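Local coordinates for organic hydroperoxide resistance protein OhrB (Bacillus subtilis, PDB 2BJO), which takes part in resistance to organic hydroperoxides and belongs to the OsmC/Ohr family of stress-response proteins, at residues A[93-98]-A[130-135]. The protein carries 3 engineered substitutions. Sequence-based numbering, arbitrary orientation.
Sequences GVTLVV and DVKLEL
With CG set anti to the carbonyl carbon in both Leu96 (chi1 -57°) and Leu133 (chi1 -57°), the two leucines lie side by side and point the same way, Leu96 CD1 meeting Leu133 CD2 at 3.8 Å. They sit on neighbouring parallel strands of the mixed sheet in this OsmC/Ohr fold: 89-99 is central, and 132-135 borders it as one of the two outermost strands of this sheet within the chain. The chain between them is mostly helical, and its return in the same direction makes a beta-alpha-beta crossover. Val131 CG1 also reaches Leu96 CD1, more loosely than Leu133 does (4.2 Å), while its CG2 rests against Val94 CB. This apolar face is covered by helices: Tyr52 and Phe56 of 44-65 pack on Leu96, and His116 of 105-118 touches Val131 and Leu133.

The opposite face is more polar. Thr95 OG1 lies over the aliphatic part of Lys132, 3.5 Å from its CB, and Thr95 CG2 meets Glu134 OE2 at 3.6 Å. The other carboxylate oxygen, OE1, rests against Val97 CG2, so the carboxylate at the end of the extended Glu134 chain touches the methyls of both Thr95 and Val97.

Four backbone hydrogen bonds zip the pair, from Lys132 N to Val94 O, Leu96 N to Lys132 O, Glu134 N to Leu96 O and Val98 N to Glu134 O. The last is short, 2.6 Å, and nearly straight at 176°. Where the ladder begins, a water donates to both Val94 O (3.0 Å) and Asp130 O (2.6 Å), bridging the two carbonyls; Val94 O thus accepts from the water as well as from Lys132 N.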
# COMPACT_ATOMS: atom_id res chain seq x y z
N GLY A 93 4.29 -8.13 -7.78
CA GLY A 93 4.01 -9.53 -7.41
C GLY A 93 3.86 -9.56 -5.90
O GLY A 93 4.52 -8.80 -5.18
N VAL A 94 2.97 -10.39 -5.39
CA VAL A 94 2.73 -10.45 -3.93
C VAL A 94 2.65 -11.89 -3.42
O VAL A 94 1.88 -12.66 -3.97
CB VAL A 94 1.41 -9.75 -3.48
CG1 VAL A 94 1.22 -9.80 -1.96
CG2 VAL A 94 1.34 -8.28 -3.90
N THR A 95 3.41 -12.23 -2.38
CA THR A 95 3.20 -13.45 -1.61
C THR A 95 2.89 -13.08 -0.16
O THR A 95 3.47 -12.16 0.41
CB THR A 95 4.39 -14.42 -1.83
OG1 THR A 95 4.35 -14.87 -3.19
CG2 THR A 95 4.29 -15.65 -0.93
N LEU A 96 1.93 -13.77 0.46
CA LEU A 96 1.62 -13.63 1.88
C LEU A 96 1.85 -14.98 2.57
O LEU A 96 1.24 -15.97 2.16
CB LEU A 96 0.19 -13.13 2.12
CG LEU A 96 -0.24 -11.80 1.49
CD1 LEU A 96 -1.76 -11.64 1.48
CD2 LEU A 96 0.39 -10.59 2.16
N VAL A 97 2.72 -15.02 3.58
CA VAL A 97 3.05 -16.27 4.28
C VAL A 97 2.36 -16.11 5.63
O VAL A 97 2.71 -15.24 6.42
CB VAL A 97 4.55 -16.53 4.47
CG1 VAL A 97 4.80 -17.95 5.02
CG2 VAL A 97 5.32 -16.41 3.16
N VAL A 98 1.37 -16.97 5.87
CA VAL A 98 0.54 -16.87 7.05
C VAL A 98 0.87 -17.92 8.11
O VAL A 98 0.77 -19.13 7.85
CB VAL A 98 -0.94 -16.99 6.64
CG1 VAL A 98 -1.83 -16.77 7.86
CG2 VAL A 98 -1.29 -16.00 5.54
N ASP A 130 -1.35 -11.72 -9.06
CA ASP A 130 -1.52 -13.14 -8.80
C ASP A 130 -0.99 -13.41 -7.37
O ASP A 130 0.07 -13.99 -7.16
CB ASP A 130 -0.89 -13.95 -9.95
CG ASP A 130 0.40 -13.34 -10.54
OD1 ASP A 130 0.59 -12.09 -10.57
OD2 ASP A 130 1.24 -14.14 -11.01
N VAL A 131 -1.79 -12.97 -6.40
CA VAL A 131 -1.46 -13.07 -4.97
C VAL A 131 -1.37 -14.51 -4.45
O VAL A 131 -2.38 -15.23 -4.38
CB VAL A 131 -2.46 -12.27 -4.08
CG1 VAL A 131 -2.07 -12.39 -2.61
CG2 VAL A 131 -2.51 -10.81 -4.51
N LYS A 132 -0.17 -14.92 -4.07
CA LYS A 132 0.12 -16.27 -3.56
C LYS A 132 0.02 -16.27 -2.05
O LYS A 132 0.64 -15.45 -1.38
CB LYS A 132 1.51 -16.77 -3.95
CG LYS A 132 1.68 -16.90 -5.46
CD LYS A 132 3.13 -16.93 -5.88
CE LYS A 132 3.27 -16.84 -7.40
NZ LYS A 132 4.69 -16.57 -7.77
N LEU A 133 -0.77 -17.22 -1.55
CA LEU A 133 -1.12 -17.42 -0.15
C LEU A 133 -0.48 -18.72 0.31
O LEU A 133 -0.72 -19.77 -0.28
CB LEU A 133 -2.62 -17.49 0.06
CG LEU A 133 -3.44 -16.29 -0.44
CD1 LEU A 133 -4.89 -16.58 -0.19
CD2 LEU A 133 -3.10 -14.96 0.17
N GLU A 134 0.33 -18.64 1.35
CA GLU A 134 1.06 -19.76 1.89
C GLU A 134 0.83 -19.85 3.39
O GLU A 134 1.00 -18.86 4.09
CB GLU A 134 2.56 -19.60 1.63
CG GLU A 134 2.90 -19.56 0.15
CD GLU A 134 4.38 -19.38 -0.18
OE1 GLU A 134 5.23 -19.39 0.74
OE2 GLU A 134 4.66 -19.23 -1.40
N LEU A 135 0.41 -21.00 3.88
CA LEU A 135 0.39 -21.30 5.30
C LEU A 135 1.70 -21.90 5.75
O LEU A 135 2.33 -22.60 4.97
CB LEU A 135 -0.63 -22.38 5.63
CG LEU A 135 -2.12 -22.10 5.78
CD1 LEU A 135 -2.85 -23.43 5.80
CD2 LEU A 135 -2.32 -21.28 7.07
O HOH W 1 2.48 -13.04 -6.87